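Local structure of member of DUF4221 family (Bacteroides vulgatus, 3S9J) at residues M31-L42 with K329-G337; Y234-K242 with Y280-K288. The protein is of unknown function but folds as a six-bladed beta-propeller, a single-chain ring of antiparallel four-stranded sheets. One frame throughout, in Å; residues are numbered along the deposited sequence. Where two conformers were deposited one is given.

In the fold
Both contacts join neighbouring blades of the six-bladed propeller. Interaction 1 packs the hairpin of strands 31-36 and 39-46 against strand 327-334, a strand of the sheet that unites strand 8-19 from the start of the chain with 354-364 from its end. Interaction 2 sets the exit of strand 231-235 on strand 278-284 of the next sheet, 266-273 to 315-321. Their centres lie about 25 Å apart, and segments 234-242 and 280-288 both fall in sequence between 31-42 and 329-337. The two contacts touch through packing of Ser331 on Phe282 and Val333 on Tyr280. Strand 8-19 completes the last blade, the usual propeller ring closure, and interaction 1 packs that blade on the one beginning at 31.

Interaction 1 (M31-L42 with K329-G337)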
loop_
_atom_site.group_PDB
_atom_site.type_symbol
_atom_site.label_atom_id
_atom_site.label_comp_id
_atom_site.label_asym_id
_atom_site.label_seq_id
_atom_site.Cartn_x
_atom_site.Cartn_y
_atom_site.Cartn_z
HETATM N N MSE A 31 -3.893 -4.222 -5.672
HETATM C CA MSE A 31 -5.099 -5.022 -5.459
HETATM C C MSE A 31 -5.857 -4.439 -4.281
HETATM O O MSE A 31 -5.296 -4.210 -3.226
HETATM C CB MSE A 31 -4.817 -6.521 -5.197
HETATM C CG MSE A 31 -3.680 -6.844 -4.379
HETATM SE SE MSE A 31 -4.069 -8.710 -3.720
HETATM C CE MSE A 31 -4.636 -8.057 -1.936
ATOM N N PHE A 32 -7.132 -4.156 -4.510
ATOM C CA PHE A 32 -7.972 -3.508 -3.514
ATOM C C PHE A 32 -9.342 -4.143 -3.461
ATOM O O PHE A 32 -9.958 -4.398 -4.487
ATOM C CB PHE A 32 -8.182 -2.051 -3.882
ATOM C CG PHE A 32 -6.903 -1.226 -3.931
ATOM C CD1 PHE A 32 -6.207 -0.956 -2.776
ATOM C CD2 PHE A 32 -6.409 -0.752 -5.147
ATOM C CE1 PHE A 32 -5.034 -0.198 -2.820
ATOM C CE2 PHE A 32 -5.276 0.031 -5.205
ATOM C CZ PHE A 32 -4.562 0.304 -4.022
ATOM N N GLN A 33 -9.851 -4.333 -2.257
ATOM C CA GLN A 33 -11.219 -4.797 -2.066
ATOM C C GLN A 33 -12.173 -3.615 -2.289
ATOM O O GLN A 33 -11.884 -2.469 -1.908
ATOM C CB GLN A 33 -11.372 -5.406 -0.663
ATOM C CG GLN A 33 -12.711 -6.046 -0.356
ATOM C CD GLN A 33 -13.726 -5.097 0.288
ATOM O OE1 GLN A 33 -13.534 -3.883 0.292
ATOM N NE2 GLN A 33 -14.814 -5.663 0.839
ATOM N N PHE A 34 -13.331 -3.925 -2.875
ATOM C CA PHE A 34 -14.393 -2.952 -3.075
ATOM C C PHE A 34 -15.757 -3.643 -3.109
ATOM O O PHE A 34 -15.839 -4.851 -3.286
ATOM C CB PHE A 34 -14.161 -2.129 -4.342
ATOM C CG PHE A 34 -14.358 -2.885 -5.623
ATOM C CD1 PHE A 34 -13.353 -3.665 -6.138
ATOM C CD2 PHE A 34 -15.539 -2.777 -6.341
ATOM C CE1 PHE A 34 -13.516 -4.370 -7.308
ATOM C CE2 PHE A 34 -15.723 -3.461 -7.519
ATOM C CZ PHE A 34 -14.693 -4.261 -8.032
ATOM N N GLU A 35 -16.793 -2.843 -2.883
ATOM C CA GLU A 35 -18.173 -3.279 -2.994
ATOM C C GLU A 35 -18.818 -2.702 -4.225
ATOM O O GLU A 35 -18.578 -1.554 -4.563
ATOM C CB GLU A 35 -18.949 -2.837 -1.763
ATOM C CG GLU A 35 -18.424 -3.427 -0.440
ATOM C CD GLU A 35 -19.399 -4.291 0.293
ATOM O OE1 GLU A 35 -20.530 -4.484 -0.199
ATOM O OE2 GLU A 35 -19.055 -4.781 1.387
ATOM N N GLU A 36 -19.632 -3.523 -4.893
ATOM C CA GLU A 36 -20.401 -3.110 -6.042
ATOM C C GLU A 36 -21.639 -3.997 -6.162
ATOM O O GLU A 36 -21.570 -5.213 -5.992
ATOM C CB GLU A 36 -19.574 -3.188 -7.314
ATOM C CG GLU A 36 -20.241 -2.515 -8.523
ATOM C CD GLU A 36 -19.380 -2.446 -9.779
ATOM O OE1 GLU A 36 -18.144 -2.606 -9.677
ATOM O OE2 GLU A 36 -19.945 -2.236 -10.892
ATOM N N ASN A 37 -22.777 -3.371 -6.429
ATOM C CA ASN A 37 -24.034 -4.082 -6.632
ATOM C C ASN A 37 -24.367 -5.035 -5.481
ATOM O O ASN A 37 -24.886 -6.114 -5.712
ATOM C CB ASN A 37 -23.983 -4.867 -7.948
ATOM C CG ASN A 37 -23.757 -3.974 -9.166
ATOM O OD1 ASN A 37 -24.247 -2.845 -9.223
ATOM N ND2 ASN A 37 -23.012 -4.488 -10.144
ATOM N N GLY A 38 -24.026 -4.659 -4.253
ATOM C CA GLY A 38 -24.363 -5.473 -3.076
ATOM C C GLY A 38 -23.421 -6.620 -2.739
ATOM O O GLY A 38 -23.717 -7.384 -1.829
ATOM N N LYS A 39 -22.309 -6.742 -3.486
ATOM C CA LYS A 39 -21.330 -7.817 -3.283
ATOM C C LYS A 39 -19.916 -7.240 -3.148
ATOM O O LYS A 39 -19.640 -6.121 -3.578
ATOM C CB LYS A 39 -21.364 -8.803 -4.465
ATOM C CG LYS A 39 -22.419 -9.915 -4.362
ATOM C CD LYS A 39 -22.544 -10.726 -5.668
ATOM C CE LYS A 39 -21.189 -11.204 -6.239
ATOM N NZ LYS A 39 -20.752 -12.567 -5.781
ATOM N N GLU A 40 -19.007 -8.009 -2.541
ATOM C CA GLU A 40 -17.627 -7.573 -2.452
ATOM C C GLU A 40 -16.764 -8.298 -3.496
ATOM O O GLU A 40 -16.919 -9.502 -3.772
ATOM C CB GLU A 40 -17.005 -7.728 -1.052
ATOM C CG GLU A 40 -17.142 -9.107 -0.462
ATOM C CD GLU A 40 -16.313 -9.345 0.799
ATOM O OE1 GLU A 40 -15.480 -8.494 1.195
ATOM O OE2 GLU A 40 -16.510 -10.414 1.397
ATOM N N TYR A 41 -15.802 -7.554 -4.000
ATOM C CA TYR A 41 -14.902 -7.992 -5.028
ATOM C C TYR A 41 -13.466 -7.589 -4.674
ATOM O O TYR A 41 -13.239 -6.712 -3.841
ATOM C CB TYR A 41 -15.278 -7.345 -6.368
ATOM C CG TYR A 41 -16.651 -7.721 -6.850
ATOM C CD1 TYR A 41 -16.851 -8.857 -7.598
ATOM C CD2 TYR A 41 -17.750 -6.913 -6.563
ATOM C CE1 TYR A 41 -18.116 -9.244 -8.012
ATOM C CE2 TYR A 41 -19.016 -7.277 -6.985
ATOM C CZ TYR A 41 -19.186 -8.439 -7.713
ATOM O OH TYR A 41 -20.428 -8.820 -8.143
ATOM N N LEU A 42 -12.519 -8.214 -5.365
ATOM C CA LEU A 42 -11.137 -7.768 -5.345
ATOM C C LEU A 42 -10.753 -7.251 -6.737
ATOM O O LEU A 42 -10.794 -7.979 -7.733
ATOM C CB LEU A 42 -10.201 -8.904 -4.860
ATOM C CG LEU A 42 -8.740 -8.565 -4.580
ATOM C CD1 LEU A 42 -8.636 -7.528 -3.470
ATOM C CD2 LEU A 42 -7.882 -9.839 -4.243
ATOM N N LYS A 329 2.446 -8.650 1.514
ATOM C CA LYS A 329 2.316 -7.561 0.571
ATOM C C LYS A 329 1.125 -7.723 -0.396
ATOM O O LYS A 329 0.896 -6.851 -1.245
ATOM C CB LYS A 329 3.628 -7.308 -0.172
ATOM C CG LYS A 329 4.719 -6.875 0.809
ATOM C CD LYS A 329 5.962 -6.373 0.125
ATOM C CE LYS A 329 7.019 -5.994 1.133
ATOM N NZ LYS A 329 8.299 -5.491 0.507
HETATM N N MSE A 330 0.370 -8.812 -0.218
HETATM C CA MSE A 330 -0.972 -8.966 -0.786
HETATM C C MSE A 330 -1.967 -9.240 0.340
HETATM O O MSE A 330 -2.253 -10.403 0.691
HETATM C CB MSE A 330 -1.011 -10.072 -1.826
HETATM C CG MSE A 330 -0.463 -9.652 -3.187
HETATM SE SE MSE A 330 -0.957 -10.876 -4.611
HETATM C CE MSE A 330 0.062 -12.442 -4.028
ATOM N N SER A 331 -2.418 -8.161 0.967
ATOM C CA SER A 331 -3.368 -8.224 2.072
ATOM C C SER A 331 -4.529 -7.273 1.759
ATOM O O SER A 331 -4.333 -6.273 1.066
ATOM C CB SER A 331 -2.702 -7.831 3.405
ATOM O OG SER A 331 -1.751 -8.807 3.788
ATOM N N PHE A 332 -5.716 -7.607 2.250
ATOM C CA PHE A 332 -6.874 -6.723 2.138
ATOM C C PHE A 332 -7.878 -6.996 3.230
ATOM O O PHE A 332 -7.917 -8.084 3.821
ATOM C CB PHE A 332 -7.550 -6.854 0.774
ATOM C CG PHE A 332 -8.326 -8.143 0.564
ATOM C CD1 PHE A 332 -7.698 -9.266 0.009
ATOM C CD2 PHE A 332 -9.685 -8.232 0.853
ATOM C CE1 PHE A 332 -8.384 -10.443 -0.211
ATOM C CE2 PHE A 332 -10.394 -9.434 0.637
ATOM C CZ PHE A 332 -9.742 -10.537 0.093
ATOM N N VAL A 333 -8.689 -5.994 3.528
ATOM C CA VAL A 333 -9.780 -6.188 4.494
ATOM C C VAL A 333 -11.057 -6.450 3.705
ATOM O O VAL A 333 -11.423 -5.659 2.828
ATOM C CB VAL A 333 -9.984 -4.960 5.372
ATOM C CG1 VAL A 333 -11.214 -5.172 6.344
ATOM C CG2 VAL A 333 -8.702 -4.649 6.169
ATOM N N GLY A 334 -11.710 -7.569 4.004
ATOM C CA GLY A 334 -13.009 -7.928 3.455
ATOM C C GLY A 334 -14.084 -7.874 4.515
ATOM O O GLY A 334 -13.804 -7.605 5.682
ATOM N N ARG A 335 -15.320 -8.152 4.118
ATOM C CA ARG A 335 -16.431 -8.203 5.093
ATOM C C ARG A 335 -16.138 -9.080 6.302
ATOM O O ARG A 335 -16.473 -8.702 7.421
ATOM C CB ARG A 335 -17.705 -8.691 4.413
ATOM C CG ARG A 335 -18.279 -7.721 3.401
ATOM C CD ARG A 335 -19.413 -8.417 2.625
ATOM N NE ARG A 335 -20.067 -7.507 1.703
ATOM C CZ ARG A 335 -21.177 -7.780 1.014
ATOM N NH1 ARG A 335 -21.786 -8.951 1.115
ATOM N NH2 ARG A 335 -21.687 -6.858 0.227
ATOM N N GLU A 336 -15.520 -10.245 6.088
ATOM C CA GLU A 336 -15.318 -11.232 7.142
ATOM C C GLU A 336 -14.083 -11.022 8.006
ATOM O O GLU A 336 -13.970 -11.604 9.110
ATOM C CB GLU A 336 -15.264 -12.635 6.545
ATOM C CG GLU A 336 -16.592 -13.124 5.945
ATOM C CD GLU A 336 -17.746 -13.122 6.940
ATOM O OE1 GLU A 336 -17.540 -13.395 8.143
ATOM O OE2 GLU A 336 -18.871 -12.823 6.512
ATOM N N GLY A 337 -13.136 -10.242 7.499
ATOM C CA GLY A 337 -11.917 -9.966 8.257
ATOM C C GLY A 337 -10.731 -9.518 7.428
ATOM O O GLY A 337 -10.887 -9.025 6.303
HETATM O O HOH W 1 -5.464 -4.188 -0.441
HETATM O O HOH W 2 -11.439 -2.963 2.714
HETATM O O HOH W 3 -24.209 -9.925 -0.214
HETATM O O HOH W 4 -14.991 -11.245 3.380
#
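The Phe332 ring receives Leu42 CD1 over one face, a CH-pi contact 4.2 Å from the ring centroid, while Gln33 CB, 3.6 Å from Phe332 CD2, and Met31 CE come in obliquely. The guanidinium of Arg335 has Glu40 N above one face and Glu35, Gly38 O and a water around its edge. Glu35 OE1 and OE2 lie almost in the guanidinium plane, although the carboxylate is turned 33° from it, and Arg335 grips them side-on in a salt bridge: NH2 reaches OE1 at 2.7 Å and NE reaches OE2 at 2.9 Å, both almost straight. OE2 also meets Tyr275. NH2 gives a second bond to Gly38 O (2.9 Å), within the type I' turn of Glu36 to Lys39. Glu40 has CG between backbone N and carbonyl carbon (chi1 52°), and its OE1 accepts two bonds: Arg335 N at 2.9 Å on the syn side, and Gln33 NE2 on the anti lone pair; Lys274 bonds the amide oxygen of Gln33. At the other end Met31 SE lies 3.8 Å from Met330 CG, the two selenomethionine side chains crossing at about a right angle. A water probably bridges Met31 O and Ser331 O. Strands 31-36 and 331-334, 9° from parallel and 6.6 Å apart, belong to different sheets, and such face-to-face packing of adjacent blades is characteristic of a beta-propeller.

Interaction 2 (Y234-K242 with Y280-K288); sequences YNAKSRYLK and YRFAEMPYK
Ala236, Ser238 and Leu241 run alongside Arg281, Ala283 and Met285, with Ser238 CA 6.8 Å from Ala283 CA, and both segments leave a strand for a loop on the way. Segment 234-242 departs from strand 231-235 and closes a type I turn over Ser238-Leu241, whereas segment 280-288 continues strand 278-284 up to Glu284. Ser238 OG accepts from Tyr240 N at 3.0 Å, an ST turn; a first torsion that sets OG anti to its own backbone N (chi1 170°) turns the hydroxyl back to Tyr240 N, and OG also bonds Glu318. Lys237 NZ bonds the carbonyls of Ser238 and Leu241; Ser238 O also accepts from Leu241 N, the two donors reaching it from opposite faces of its plane. In the six-bladed propeller this loop follows the last strand of one four-stranded blade and lies against the second strand of the next. The single direct hydrogen bond between the segments is made by Arg281, whose extended chain carries NH1 to Ala236 O (3.0 Å, 153°); the donor stands above the carbonyl plane, while the oxygen lies near the guanidinium plane. NH2 of the same group bonds Tyr219 O. Farther along the packing is apolar. Leu241 CD1 sits 4.2 Å from Ala283 CB, and its other branch, CD2, reaches Pro286 CD at 3.8 Å and Met285 CE at 3.9 Å. Bent at chi2 and chi3, selenomethionine Met285 brings SE to 3.7 Å from Tyr240 CB, in an oblique Met-aromatic contact with that ring.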
loop_
_atom_site.group_PDB
_atom_site.type_symbol
_atom_site.label_atom_id
_atom_site.label_comp_id
_atom_site.label_asym_id
_atom_site.label_seq_id
_atom_site.Cartn_x
_atom_site.Cartn_y
_atom_site.Cartn_z
ATOM N N TYR A 234 -0.065 9.057 17.456
ATOM C CA TYR A 234 -0.440 7.961 18.339
ATOM C C TYR A 234 0.603 6.858 18.290
ATOM O O TYR A 234 1.062 6.462 17.216
ATOM C CB TYR A 234 -1.772 7.361 17.933
ATOM C CG TYR A 234 -2.926 8.322 18.010
ATOM C CD1 TYR A 234 -3.592 8.531 19.205
ATOM C CD2 TYR A 234 -3.366 9.000 16.881
ATOM C CE1 TYR A 234 -4.656 9.408 19.284
ATOM C CE2 TYR A 234 -4.431 9.884 16.951
ATOM C CZ TYR A 234 -5.068 10.083 18.157
ATOM O OH TYR A 234 -6.139 10.937 18.227
ATOM N N ASN A 235 0.958 6.352 19.461
ATOM C CA ASN A 235 1.905 5.251 19.522
ATOM C C ASN A 235 1.351 4.003 18.851
ATOM O O ASN A 235 0.227 3.591 19.115
ATOM C CB ASN A 235 2.240 4.915 20.972
ATOM C CG ASN A 235 3.296 3.829 21.071
ATOM O OD1 ASN A 235 3.003 2.703 21.460
ATOM N ND2 ASN A 235 4.520 4.156 20.674
ATOM N N ALA A 236 2.153 3.383 17.997
ATOM C CA ALA A 236 1.739 2.179 17.303
ATOM C C ALA A 236 2.943 1.252 17.180
ATOM O O ALA A 236 3.226 0.726 16.115
ATOM C CB ALA A 236 1.169 2.523 15.927
ATOM N N LYS A 237 3.639 1.066 18.301
ATOM C CA LYS A 237 4.876 0.278 18.367
ATOM C C LYS A 237 4.560 -1.188 18.617
ATOM O O LYS A 237 3.714 -1.518 19.458
ATOM C CB LYS A 237 5.748 0.823 19.522
ATOM C CG LYS A 237 6.930 -0.034 19.903
ATOM C CD LYS A 237 7.700 0.544 21.095
ATOM C CE LYS A 237 8.787 -0.440 21.514
ATOM N NZ LYS A 237 8.272 -1.780 21.946
ATOM N N SER A 238 5.275 -2.064 17.929
ATOM C CA SER A 238 5.230 -3.500 18.190
ATOM C C SER A 238 5.895 -3.846 19.537
ATOM O O SER A 238 6.985 -3.342 19.834
ATOM C CB SER A 238 5.999 -4.252 17.121
ATOM O OG SER A 238 6.145 -5.617 17.487
ATOM N N ARG A 239 5.250 -4.732 20.305
ATOM C CA ARG A 239 5.856 -5.197 21.559
ATOM C C ARG A 239 7.113 -6.039 21.331
ATOM O O ARG A 239 7.869 -6.256 22.267
ATOM C CB ARG A 239 4.843 -5.967 22.421
ATOM C CG ARG A 239 4.382 -7.317 21.860
ATOM C CD ARG A 239 2.951 -7.621 22.345
ATOM N NE ARG A 239 2.005 -6.589 21.910
ATOM C CZ ARG A 239 0.789 -6.401 22.415
ATOM N NH1 ARG A 239 0.335 -7.171 23.390
ATOM N NH2 ARG A 239 0.024 -5.429 21.935
ATOM N N TYR A 240 7.358 -6.480 20.099
ATOM C CA TYR A 240 8.495 -7.331 19.795
ATOM C C TYR A 240 9.692 -6.563 19.284
ATOM O O TYR A 240 10.742 -7.148 19.145
ATOM C CB TYR A 240 8.094 -8.401 18.773
ATOM C CG TYR A 240 6.921 -9.206 19.252
ATOM C CD1 TYR A 240 7.058 -10.058 20.344
ATOM C CD2 TYR A 240 5.664 -9.106 18.644
ATOM C CE1 TYR A 240 6.005 -10.785 20.828
ATOM C CE2 TYR A 240 4.580 -9.840 19.142
ATOM C CZ TYR A 240 4.770 -10.691 20.226
ATOM O OH TYR A 240 3.733 -11.434 20.744
ATOM N N LEU A 241 9.536 -5.256 19.047
ATOM C CA LEU A 241 10.596 -4.419 18.470
ATOM C C LEU A 241 11.048 -3.328 19.412
ATOM O O LEU A 241 10.260 -2.746 20.144
ATOM C CB LEU A 241 10.115 -3.724 17.176
ATOM C CG LEU A 241 9.668 -4.624 16.026
ATOM C CD1 LEU A 241 9.194 -3.759 14.851
ATOM C CD2 LEU A 241 10.801 -5.588 15.639
ATOM N N LYS A 242 12.334 -3.041 19.349
ATOM C CA LYS A 242 12.928 -1.894 20.015
ATOM C C LYS A 242 12.294 -0.632 19.420
ATOM O O LYS A 242 11.977 -0.603 18.221
ATOM C CB LYS A 242 14.428 -1.935 19.707
ATOM C CG LYS A 242 15.292 -1.062 20.524
ATOM C CD LYS A 242 16.742 -1.123 20.008
ATOM C CE LYS A 242 17.661 -0.251 20.849
ATOM N NZ LYS A 242 17.729 -0.796 22.214
ATOM N N TYR A 280 -5.106 -2.020 11.335
ATOM C CA TYR A 280 -4.056 -3.033 11.384
ATOM C C TYR A 280 -2.739 -2.385 10.957
ATOM O O TYR A 280 -2.655 -1.806 9.867
ATOM C CB TYR A 280 -4.361 -4.205 10.453
ATOM C CG TYR A 280 -5.708 -4.825 10.673
ATOM C CD1 TYR A 280 -5.996 -5.504 11.841
ATOM C CD2 TYR A 280 -6.705 -4.753 9.690
ATOM C CE1 TYR A 280 -7.250 -6.058 12.069
ATOM C CE2 TYR A 280 -7.970 -5.321 9.906
ATOM C CZ TYR A 280 -8.227 -5.984 11.091
ATOM O OH TYR A 280 -9.478 -6.530 11.329
ATOM N N ARG A 281 -1.711 -2.504 11.788
ATOM C CA ARG A 281 -0.379 -2.093 11.385
ATOM C C ARG A 281 0.533 -3.314 11.329
ATOM O O ARG A 281 0.677 -4.072 12.306
ATOM C CB ARG A 281 0.199 -1.036 12.333
ATOM C CG ARG A 281 1.412 -0.358 11.746
ATOM C CD ARG A 281 2.059 0.666 12.665
ATOM N NE ARG A 281 2.984 1.491 11.905
ATOM C CZ ARG A 281 3.935 2.258 12.408
ATOM N NH1 ARG A 281 4.146 2.318 13.730
ATOM N NH2 ARG A 281 4.698 2.953 11.576
ATOM N N PHE A 282 1.159 -3.510 10.182
ATOM C CA PHE A 282 2.072 -4.634 10.001
ATOM C C PHE A 282 3.483 -4.214 10.447
ATOM O O PHE A 282 3.906 -3.082 10.192
ATOM C CB PHE A 282 2.108 -5.053 8.523
ATOM C CG PHE A 282 0.888 -5.833 8.060
ATOM C CD1 PHE A 282 -0.380 -5.259 8.083
ATOM C CD2 PHE A 282 1.011 -7.123 7.591
ATOM C CE1 PHE A 282 -1.487 -5.978 7.655
ATOM C CE2 PHE A 282 -0.087 -7.852 7.169
ATOM C CZ PHE A 282 -1.354 -7.263 7.186
ATOM N N ALA A 283 4.208 -5.136 11.081
ATOM C CA ALA A 283 5.582 -4.889 11.540
ATOM C C ALA A 283 6.462 -6.030 11.056
ATOM O O ALA A 283 6.071 -7.184 11.185
ATOM C CB ALA A 283 5.602 -4.819 13.056
ATOM N N GLU A 284 7.621 -5.697 10.489
ATOM C CA GLU A 284 8.580 -6.680 10.042
ATOM C C GLU A 284 9.586 -6.925 11.164
ATOM O O GLU A 284 10.160 -5.986 11.692
ATOM C CB GLU A 284 9.307 -6.203 8.785
ATOM C CG GLU A 284 8.388 -5.773 7.658
ATOM C CD GLU A 284 9.085 -5.530 6.319
ATOM O OE1 GLU A 284 10.323 -5.313 6.261
ATOM O OE2 GLU A 284 8.369 -5.577 5.289
HETATM N N MSE A 285 9.806 -8.192 11.490
HETATM C CA MSE A 285 10.765 -8.580 12.519
HETATM C C MSE A 285 12.182 -8.513 11.988
HETATM O O MSE A 285 12.401 -8.583 10.774
HETATM C CB MSE A 285 10.476 -9.984 13.004
HETATM C CG MSE A 285 9.076 -10.171 13.615
HETATM SE SE MSE A 285 8.743 -9.112 15.184
HETATM C CE MSE A 285 7.748 -7.624 14.421
ATOM N N PRO A 286 13.173 -8.454 12.903
ATOM C CA PRO A 286 14.534 -8.393 12.406
ATOM C C PRO A 286 14.964 -9.634 11.635
ATOM O O PRO A 286 14.541 -10.765 11.956
ATOM C CB PRO A 286 15.382 -8.240 13.680
ATOM C CG PRO A 286 14.442 -7.832 14.766
ATOM C CD PRO A 286 13.098 -8.388 14.367
ATOM N N TYR A 287 15.857 -9.406 10.665
ATOM C CA TYR A 287 16.362 -10.456 9.804
ATOM C C TYR A 287 17.746 -10.075 9.318
ATOM O O TYR A 287 18.153 -8.894 9.371
ATOM C CB TYR A 287 15.407 -10.527 8.609
ATOM C CG TYR A 287 15.435 -11.770 7.748
ATOM C CD1 TYR A 287 14.669 -12.849 8.066
ATOM C CD2 TYR A 287 16.197 -11.812 6.587
ATOM C CE1 TYR A 287 14.668 -13.990 7.270
ATOM C CE2 TYR A 287 16.201 -12.930 5.776
ATOM C CZ TYR A 287 15.414 -14.010 6.120
ATOM O OH TYR A 287 15.370 -15.135 5.335
ATOM N N LYS A 288 18.475 -11.066 8.838
ATOM C CA LYS A 288 19.743 -10.846 8.186
ATOM C C LYS A 288 19.695 -11.548 6.832
ATOM O O LYS A 288 19.605 -12.762 6.778
ATOM C CB LYS A 288 20.897 -11.385 9.012
ATOM C CG LYS A 288 22.169 -10.702 8.770
ATOM C CD LYS A 288 22.192 -9.278 9.448
ATOM C CE LYS A 288 23.487 -8.560 9.105
ATOM N NZ LYS A 288 23.630 -7.192 9.690
#